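Local coordinates for protein prophage lambdalm01, antigen B (Listeria monocytogenes, PDB 4ACV) that probably serves as a prophage tail terminator, the kind of protein that caps the phage tail tube and ends its growth, at residues I43-E48 against E56-A61; F60-Y65 against T115-S120. All blocks are in the same frame, centred on the assembly; numbering follows the deposited sequence.

From the N terminus, the chain passes helix 6-19 and enters strand 37-48, then turns back as strand 55-66. Interaction 1 closes this short hairpin, with seven residues between its segments. Interaction 2 starts where interaction 1 stops, sharing Phe60 and Ala61, and closes a much longer loop: helix 71-82 and strands 92-99 and 101-107 all lie between its segments. The two closures neither nest nor cross but follow one another, with strand 55-66 as the middle strand between 37-48 and 110-122. The contacts also meet directly, Tyr58 O lying 2.8 Å from Val119 N and Glu48 OE1 reaching Ser120 OG, so hairpin and late strand form one sheet.

Interaction 1: I43-E48 against E56-A61; sequences IDQEEE and EKYRFA
Residues 43-48 run antiparallel to 56-61, their strand axes at 160°, and at one end Ile43 and Asp44 both face Arg59 in a classic beta bulge: Ile43 N bonds to Arg59 O at 2.9 Å, and Asp44 N shares that oxygen only weakly. Beyond the bulge the ladder is regular, Glu46 and Lys57 exchanging both of their backbone bonds. On the face carrying Asp44, Glu46, Lys57 and Arg59, one salt bridge joins the strands. Asp44 CG sits between its own N and carbonyl carbon (chi1 66°), which leans the carboxylate over to Arg59. Asp44 OD1 meets Arg59 NH1 at the guanidinium edge, 2.6 Å away, but the planes are 77° apart and the hydrogen bond is bent and weak. Glu118 of strand 110-122 takes Arg59 NE with OE2 and Lys57 NZ with OE1. Glu48 OE1 lies against the aliphatic stem of Lys57, but its polar partner is Ser120.

On the opposite face, Gln45 stretches alongside Tyr58, and its CG rests 3.9 Å from the ring centroid as a CH-pi contact. Gln45 NE2 then reaches Glu56 OE2 at 2.8 Å from above the carboxylate plane, while a water joins that oxygen to Glu47. Glu56 OE1 turns to Ser3 and Arg123. Helix 6-19 packs on this face through Phe6 and Val9; Asp44 and Gln45 pair with a strand of another chain, and strand 110-122 flanks the other side of 56-61.

Interaction 2: F60-Y65 against T115-S120; sequences FAIHHY and TSFEVS
Phe117 leans its CB over one face of the Phe60 ring, 4.1 Å from the centroid, so the root of one phenylalanine sits over the face of the other, toward its rim. With chi1 at 59°, Phe60 CG is tucked over its own backbone, which swings the ring across toward residues 115-120. Its rim then fits a shallow notch between two side chains: Phe60 CE1 touches Phe117 CD2 at 3.8 Å, and on the far flank CE2 meets Val119 CG1 at 3.9 Å. The two rings are inclined at 32°, their centroids 5.7 Å apart. Phe117 keeps its CG beside the backbone N (chi1 -68°), and Ile62 CG1 comes up against the ring edge at CE2, 4.0 Å away.

This row of Phe60, Ile62, Thr115 and Phe117 belongs to the face of the antiparallel sheet that helix 71-82 covers, with Ile81 against Ile62 and Asp78 against Thr115 and Phe117. Ile40 and Met42 of strand 37-48 pack beside Phe60, and Val96 of strand 92-99 packs on Phe117, so these side chains fill the layer between the sheet and helix 71-82.

The opposite side of this pairing carries small side chains: Ala61 CB is a low bump against Ser116 OG, whose polar partner is Lys101 O. Backbone bonds hold the two strands in register: Phe60 with Phe117 and Ile62 with Thr115 each exchange two, the shortest being Ile62 N to Thr115 O at 2.7 Å. Beside the last pair of these segments, a water donates to Ile62 O and also bonds with Thr115 OG1.

Interaction 1: I43-E48 against E56-A61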
ATOM      1  N   ILE B  43      -3.466  -0.265  17.808  1.00 21.79           N
ATOM      2  CA  ILE B  43      -3.406  -0.235  16.349  1.00 15.91           C
ATOM      3  C   ILE B  43      -4.566  -1.007  15.706  1.00 21.32           C
ATOM      4  O   ILE B  43      -5.388  -0.422  15.012  1.00 21.32           O
ATOM      5  CB  ILE B  43      -2.056  -0.774  15.853  1.00 15.16           C
ATOM      6  CG1 ILE B  43      -0.913   0.091  16.409  1.00 18.43           C
ATOM      7  CG2 ILE B  43      -2.031  -0.840  14.333  1.00 14.66           C
ATOM      8  CD1 ILE B  43       0.421  -0.639  16.463  1.00 21.07           C
ATOM      9  N   ASP B  44      -4.642  -2.312  15.947  1.00 14.60           N
ATOM     10  CA  ASP B  44      -5.676  -3.116  15.313  1.00 14.37           C
ATOM     11  C   ASP B  44      -5.966  -4.422  16.053  1.00 15.98           C
ATOM     12  O   ASP B  44      -5.359  -4.703  17.074  1.00 22.69           O
ATOM     13  CB  ASP B  44      -5.365  -3.349  13.818  1.00 14.07           C
ATOM     14  CG  ASP B  44      -4.116  -4.215  13.581  1.00 27.44           C
ATOM     15  OD1 ASP B  44      -3.608  -4.848  14.530  1.00 28.04           O
ATOM     16  OD2 ASP B  44      -3.644  -4.270  12.424  1.00 28.34           O
ATOM     17  N   GLN B  45      -6.905  -5.202  15.534  1.00 21.24           N
ATOM     18  CA  GLN B  45      -7.373  -6.405  16.203  1.00 22.80           C
ATOM     19  C   GLN B  45      -7.959  -7.321  15.138  1.00 24.74           C
ATOM     20  O   GLN B  45      -8.654  -6.855  14.237  1.00 24.81           O
ATOM     21  CB  GLN B  45      -8.420  -6.030  17.260  1.00 20.64           C
ATOM     22  CG  GLN B  45      -8.924  -7.153  18.157  1.00 21.68           C
ATOM     23  CD  GLN B  45      -9.985  -6.650  19.152  1.00 23.65           C
ATOM     24  OE1 GLN B  45     -10.086  -5.452  19.411  1.00 22.39           O
ATOM     25  NE2 GLN B  45     -10.772  -7.564  19.702  1.00 21.28           N
ATOM     26  N   GLU B  46      -7.669  -8.616  15.240  1.00 26.41           N
ATOM     27  CA  GLU B  46      -8.093  -9.601  14.239  1.00 30.29           C
ATOM     28  C   GLU B  46      -8.383 -10.949  14.886  1.00 31.39           C
ATOM     29  O   GLU B  46      -7.729 -11.336  15.857  1.00 30.02           O
ATOM     30  CB  GLU B  46      -6.984  -9.818  13.196  1.00 31.48           C
ATOM     31  CG  GLU B  46      -6.623  -8.595  12.370  1.00 44.31           C
ATOM     32  CD  GLU B  46      -7.736  -8.186  11.411  1.00 54.99           C
ATOM     33  OE1 GLU B  46      -8.660  -9.003  11.179  1.00 56.88           O
ATOM     34  OE2 GLU B  46      -7.686  -7.048  10.891  1.00 50.24           O
ATOM     35  N   GLU B  47      -9.330 -11.692  14.336  1.00 30.45           N
ATOM     36  CA  GLU B  47      -9.477 -13.074  14.766  1.00 36.49           C
ATOM     37  C   GLU B  47      -8.305 -13.941  14.296  1.00 37.16           C
ATOM     38  O   GLU B  47      -7.685 -13.685  13.271  1.00 34.68           O
ATOM     39  CB  GLU B  47     -10.809 -13.651  14.311  1.00 44.35           C
ATOM     40  CG  GLU B  47     -11.991 -12.919  14.914  1.00 56.43           C
ATOM     41  CD  GLU B  47     -13.232 -13.774  14.951  1.00 64.30           C
ATOM     42  OE1 GLU B  47     -13.479 -14.503  13.965  1.00 60.81           O
ATOM     43  OE2 GLU B  47     -13.948 -13.727  15.975  1.00 70.94           O
ATOM     44  N   GLU B  48      -7.988 -14.953  15.082  1.00 38.70           N
ATOM     45  CA  GLU B  48      -6.928 -15.887  14.752  1.00 44.30           C
ATOM     46  C   GLU B  48      -7.578 -17.270  14.663  1.00 44.21           C
ATOM     47  O   GLU B  48      -8.607 -17.516  15.297  1.00 44.01           O
ATOM     48  CB  GLU B  48      -5.864 -15.826  15.847  1.00 48.03           C
ATOM     49  CG  GLU B  48      -4.626 -16.669  15.649  1.00 54.15           C
ATOM     50  CD  GLU B  48      -3.704 -16.604  16.863  1.00 57.45           C
ATOM     51  OE1 GLU B  48      -3.707 -15.557  17.553  1.00 50.03           O
ATOM     52  OE2 GLU B  48      -2.989 -17.597  17.131  1.00 62.85           O
ATOM     53  N   GLU B  56      -7.731 -14.413  19.310  1.00 33.46           N
ATOM     54  CA  GLU B  56      -7.743 -13.087  18.725  1.00 25.73           C
ATOM     55  C   GLU B  56      -6.380 -12.428  18.926  1.00 29.78           C
ATOM     56  O   GLU B  56      -5.734 -12.614  19.964  1.00 25.13           O
ATOM     57  CB  GLU B  56      -8.841 -12.261  19.379  1.00 25.53           C
ATOM     58  CG  GLU B  56      -9.460 -11.235  18.491  1.00 31.78           C
ATOM     59  CD  GLU B  56     -10.890 -10.916  18.884  1.00 41.66           C
ATOM     60  OE1 GLU B  56     -11.463 -11.620  19.750  1.00 38.18           O
ATOM     61  OE2 GLU B  56     -11.442  -9.952  18.319  1.00 48.67           O
ATOM     62  N   LYS B  57      -5.940 -11.673  17.924  1.00 24.62           N
ATOM     63  CA  LYS B  57      -4.681 -10.941  18.003  1.00 18.60           C
ATOM     64  C   LYS B  57      -4.944  -9.461  18.148  1.00 15.96           C
ATOM     65  O   LYS B  57      -5.708  -8.884  17.383  1.00 17.12           O
ATOM     66  CB  LYS B  57      -3.824 -11.165  16.757  1.00 15.67           C
ATOM     67  CG  LYS B  57      -3.264 -12.561  16.619  1.00 34.45           C
ATOM     68  CD  LYS B  57      -2.387 -12.690  15.382  1.00 41.20           C
ATOM     69  CE  LYS B  57      -1.762 -14.079  15.284  1.00 53.36           C
ATOM     70  NZ  LYS B  57      -0.627 -14.107  14.312  1.00 60.63           N
ATOM     71  N   TYR B  58      -4.297  -8.846  19.129  1.00 17.41           N
ATOM     72  CA  TYR B  58      -4.336  -7.400  19.275  1.00 18.08           C
ATOM     73  C   TYR B  58      -2.939  -6.834  19.053  1.00 19.96           C
ATOM     74  O   TYR B  58      -1.939  -7.360  19.566  1.00 19.40           O
ATOM     75  CB  TYR B  58      -4.805  -6.995  20.676  1.00 19.37           C
ATOM     76  CG  TYR B  58      -6.151  -7.536  21.131  1.00 22.11           C
ATOM     77  CD1 TYR B  58      -6.347  -8.895  21.359  1.00 23.39           C
ATOM     78  CD2 TYR B  58      -7.209  -6.676  21.396  1.00 24.21           C
ATOM     79  CE1 TYR B  58      -7.576  -9.385  21.805  1.00 17.87           C
ATOM     80  CE2 TYR B  58      -8.430  -7.154  21.853  1.00 27.64           C
ATOM     81  CZ  TYR B  58      -8.607  -8.506  22.054  1.00 26.42           C
ATOM     82  OH  TYR B  58      -9.826  -8.966  22.498  1.00 29.08           O
ATOM     83  N   ARG B  59      -2.875  -5.742  18.304  1.00 19.09           N
ATOM     84  CA  ARG B  59      -1.616  -5.054  18.074  1.00 15.30           C
ATOM     85  C   ARG B  59      -1.624  -3.646  18.666  1.00 18.01           C
ATOM     86  O   ARG B  59      -2.586  -2.892  18.534  1.00 20.95           O
ATOM     87  CB  ARG B  59      -1.275  -5.026  16.590  1.00 15.99           C
ATOM     88  CG  ARG B  59      -1.027  -6.412  16.023  1.00 21.77           C
ATOM     89  CD  ARG B  59      -0.741  -6.431  14.514  1.00 20.85           C
ATOM     90  NE  ARG B  59      -1.138  -7.735  13.989  1.00 48.22           N
ATOM     91  CZ  ARG B  59      -2.275  -7.979  13.337  1.00 58.56           C
ATOM     92  NH1 ARG B  59      -3.127  -6.993  13.068  1.00 62.98           N
ATOM     93  NH2 ARG B  59      -2.551  -9.212  12.930  1.00 56.12           N
ATOM     94  N   PHE B  60      -0.539  -3.302  19.336  1.00 23.34           N
ATOM     95  CA  PHE B  60      -0.408  -1.971  19.895  1.00 27.79           C
ATOM     96  C   PHE B  60       1.074  -1.651  19.961  1.00 26.01           C
ATOM     97  O   PHE B  60       1.924  -2.536  19.805  1.00 31.08           O
ATOM     98  CB  PHE B  60      -1.064  -1.905  21.281  1.00 15.51           C
ATOM     99  CG  PHE B  60      -0.477  -2.868  22.265  1.00 23.63           C
ATOM    100  CD1 PHE B  60       0.690  -2.546  22.958  1.00 19.52           C
ATOM    101  CD2 PHE B  60      -1.072  -4.101  22.490  1.00 22.14           C
ATOM    102  CE1 PHE B  60       1.250  -3.432  23.867  1.00 19.65           C
ATOM    103  CE2 PHE B  60      -0.519  -4.997  23.400  1.00 23.62           C
ATOM    104  CZ  PHE B  60       0.646  -4.656  24.094  1.00 22.24           C
ATOM    105  N   ALA B  61       1.386  -0.385  20.184  1.00 23.28           N
ATOM    106  CA  ALA B  61       2.776   0.046  20.251  1.00 22.51           C
ATOM    107  C   ALA B  61       3.014   0.855  21.512  1.00 21.10           C
ATOM    108  O   ALA B  61       2.140   1.603  21.960  1.00 24.93           O
ATOM    109  CB  ALA B  61       3.140   0.874  19.010  1.00 19.27           C
TER
HETATM  110  O   HOH W   1     -13.789 -10.912  17.378  1.00 49.88           O

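Interaction 2: F60-Y65 against T115-S120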
ATOM      1  N   PHE B  60      -0.539  -3.302  19.336  1.00 23.34           N
ATOM      2  CA  PHE B  60      -0.408  -1.971  19.895  1.00 27.79           C
ATOM      3  C   PHE B  60       1.074  -1.651  19.961  1.00 26.01           C
ATOM      4  O   PHE B  60       1.924  -2.536  19.805  1.00 31.08           O
ATOM      5  CB  PHE B  60      -1.064  -1.905  21.281  1.00 15.51           C
ATOM      6  CG  PHE B  60      -0.477  -2.868  22.265  1.00 23.63           C
ATOM      7  CD1 PHE B  60       0.690  -2.546  22.958  1.00 19.52           C
ATOM      8  CD2 PHE B  60      -1.072  -4.101  22.490  1.00 22.14           C
ATOM      9  CE1 PHE B  60       1.250  -3.432  23.867  1.00 19.65           C
ATOM     10  CE2 PHE B  60      -0.519  -4.997  23.400  1.00 23.62           C
ATOM     11  CZ  PHE B  60       0.646  -4.656  24.094  1.00 22.24           C
ATOM     12  N   ALA B  61       1.386  -0.385  20.184  1.00 23.28           N
ATOM     13  CA  ALA B  61       2.776   0.046  20.251  1.00 22.51           C
ATOM     14  C   ALA B  61       3.014   0.855  21.512  1.00 21.10           C
ATOM     15  O   ALA B  61       2.140   1.603  21.960  1.00 24.93           O
ATOM     16  CB  ALA B  61       3.140   0.874  19.010  1.00 19.27           C
ATOM     17  N   ILE B  62       4.194   0.703  22.092  1.00 18.03           N
ATOM     18  CA  ILE B  62       4.583   1.556  23.201  1.00 19.78           C
ATOM     19  C   ILE B  62       5.463   2.683  22.693  1.00 22.33           C
ATOM     20  O   ILE B  62       6.493   2.430  22.070  1.00 23.61           O
ATOM     21  CB  ILE B  62       5.341   0.783  24.280  1.00 26.51           C
ATOM     22  CG1 ILE B  62       4.478  -0.362  24.805  1.00 26.68           C
ATOM     23  CG2 ILE B  62       5.747   1.725  25.408  1.00 28.90           C
ATOM     24  CD1 ILE B  62       3.190   0.104  25.459  1.00 31.63           C
ATOM     25  N   HIS B  63       5.036   3.920  22.950  1.00 26.88           N
ATOM     26  CA  HIS B  63       5.801   5.108  22.596  1.00 25.16           C
ATOM     27  C   HIS B  63       6.499   5.678  23.816  1.00 28.52           C
ATOM     28  O   HIS B  63       5.848   6.170  24.727  1.00 29.20           O
ATOM     29  CB  HIS B  63       4.893   6.174  21.986  1.00 30.82           C
ATOM     30  CG  HIS B  63       4.305   5.777  20.672  1.00 27.35           C
ATOM     31  ND1 HIS B  63       4.934   6.022  19.472  1.00 23.09           N
ATOM     32  CD2 HIS B  63       3.147   5.139  20.367  1.00 20.53           C
ATOM     33  CE1 HIS B  63       4.186   5.565  18.485  1.00 26.24           C
ATOM     34  NE2 HIS B  63       3.098   5.026  19.004  1.00 23.00           N
ATOM     35  N   HIS B  64       7.824   5.606  23.822  1.00 33.33           N
ATOM     36  CA  HIS B  64       8.635   6.087  24.940  1.00 33.80           C
ATOM     37  C   HIS B  64       9.473   7.303  24.516  1.00 32.48           C
ATOM     38  O   HIS B  64      10.484   7.158  23.825  1.00 28.88           O
ATOM     39  CB  HIS B  64       9.535   4.949  25.445  1.00 28.74           C
ATOM     40  CG  HIS B  64      10.185   5.215  26.768  1.00 31.06           C
ATOM     41  ND1 HIS B  64       9.479   5.631  27.879  1.00 27.42           N
ATOM     42  CD2 HIS B  64      11.474   5.090  27.171  1.00 32.95           C
ATOM     43  CE1 HIS B  64      10.306   5.765  28.902  1.00 27.11           C
ATOM     44  NE2 HIS B  64      11.522   5.439  28.500  1.00 33.31           N
ATOM     45  N   TYR B  65       9.034   8.497  24.919  1.00 32.63           N
ATOM     46  CA  TYR B  65       9.769   9.738  24.644  1.00 32.49           C
ATOM     47  C   TYR B  65      10.594  10.166  25.845  1.00 35.69           C
ATOM     48  O   TYR B  65      10.077  10.278  26.950  1.00 40.78           O
ATOM     49  CB  TYR B  65       8.818  10.886  24.309  1.00 33.04           C
ATOM     50  CG  TYR B  65       8.013  10.714  23.054  1.00 29.85           C
ATOM     51  CD1 TYR B  65       6.847   9.960  23.055  1.00 29.31           C
ATOM     52  CD2 TYR B  65       8.401  11.330  21.869  1.00 29.27           C
ATOM     53  CE1 TYR B  65       6.089   9.812  21.899  1.00 29.17           C
ATOM     54  CE2 TYR B  65       7.654  11.191  20.714  1.00 30.30           C
ATOM     55  CZ  TYR B  65       6.495  10.429  20.734  1.00 32.53           C
ATOM     56  OH  TYR B  65       5.737  10.283  19.589  1.00 38.82           O
ATOM     57  N   THR B 115       7.955   0.680  20.198  1.00 22.19           N
ATOM     58  CA  THR B 115       8.034  -0.773  20.246  1.00 19.28           C
ATOM     59  C   THR B 115       6.665  -1.379  19.969  1.00 19.25           C
ATOM     60  O   THR B 115       5.698  -1.087  20.665  1.00 24.26           O
ATOM     61  CB  THR B 115       8.507  -1.244  21.629  1.00 23.17           C
ATOM     62  OG1 THR B 115       9.794  -0.678  21.916  1.00 26.58           O
ATOM     63  CG2 THR B 115       8.563  -2.773  21.685  1.00 17.79           C
ATOM     64  N   SER B 116       6.586  -2.235  18.960  1.00 21.63           N
ATOM     65  CA  SER B 116       5.308  -2.794  18.542  1.00 18.61           C
ATOM     66  C   SER B 116       5.118  -4.237  18.961  1.00 22.94           C
ATOM     67  O   SER B 116       5.989  -5.091  18.766  1.00 27.60           O
ATOM     68  CB  SER B 116       5.097  -2.632  17.035  1.00 17.73           C
ATOM     69  OG  SER B 116       4.973  -1.256  16.707  1.00 23.27           O
ATOM     70  N   PHE B 117       3.950  -4.486  19.543  1.00 20.22           N
ATOM     71  CA  PHE B 117       3.578  -5.800  20.050  1.00 19.41           C
ATOM     72  C   PHE B 117       2.345  -6.374  19.380  1.00 20.87           C
ATOM     73  O   PHE B 117       1.470  -5.651  18.882  1.00 21.60           O
ATOM     74  CB  PHE B 117       3.295  -5.722  21.552  1.00 19.01           C
ATOM     75  CG  PHE B 117       4.513  -5.451  22.387  1.00 17.18           C
ATOM     76  CD1 PHE B 117       5.357  -6.495  22.762  1.00 20.21           C
ATOM     77  CD2 PHE B 117       4.810  -4.163  22.807  1.00 15.25           C
ATOM     78  CE1 PHE B 117       6.482  -6.254  23.543  1.00 23.49           C
ATOM     79  CE2 PHE B 117       5.932  -3.913  23.589  1.00 20.78           C
ATOM     80  CZ  PHE B 117       6.769  -4.961  23.958  1.00 22.93           C
ATOM     81  N   GLU B 118       2.288  -7.693  19.389  1.00 19.05           N
ATOM     82  CA  GLU B 118       1.079  -8.411  19.042  1.00 23.87           C
ATOM     83  C   GLU B 118       0.816  -9.387  20.163  1.00 23.19           C
ATOM     84  O   GLU B 118       1.679 -10.187  20.503  1.00 23.27           O
ATOM     85  CB  GLU B 118       1.256  -9.189  17.747  1.00 23.99           C
ATOM     86  CG  GLU B 118       0.078 -10.085  17.437  1.00 26.96           C
ATOM     87  CD  GLU B 118       0.253 -10.837  16.144  1.00 30.83           C
ATOM     88  OE1 GLU B 118       0.823 -11.950  16.172  1.00 34.10           O
ATOM     89  OE2 GLU B 118      -0.170 -10.308  15.098  1.00 33.17           O
ATOM     90  N   VAL B 119      -0.370  -9.319  20.746  1.00 18.91           N
ATOM     91  CA  VAL B 119      -0.742 -10.290  21.758  1.00 18.69           C
ATOM     92  C   VAL B 119      -1.887 -11.162  21.286  1.00 23.73           C
ATOM     93  O   VAL B 119      -2.815 -10.686  20.644  1.00 21.71           O
ATOM     94  CB  VAL B 119      -1.129  -9.632  23.098  1.00 19.61           C
ATOM     95  CG1 VAL B 119       0.054  -8.867  23.665  1.00 21.44           C
ATOM     96  CG2 VAL B 119      -2.339  -8.740  22.922  1.00 17.07           C
ATOM     97  N   SER B 120      -1.794 -12.450  21.613  1.00 28.35           N
ATOM     98  CA  SER B 120      -2.854 -13.413  21.360  1.00 23.33           C
ATOM     99  C   SER B 120      -3.608 -13.694  22.646  1.00 29.57           C
ATOM    100  O   SER B 120      -3.018 -14.030  23.680  1.00 21.76           O
ATOM    101  CB  SER B 120      -2.294 -14.724  20.807  1.00 24.55           C
ATOM    102  OG  SER B 120      -1.849 -14.561  19.475  1.00 37.23           O
TER
HETATM  103  O   HOH W   2       9.019   1.919  23.228  1.00 30.00           O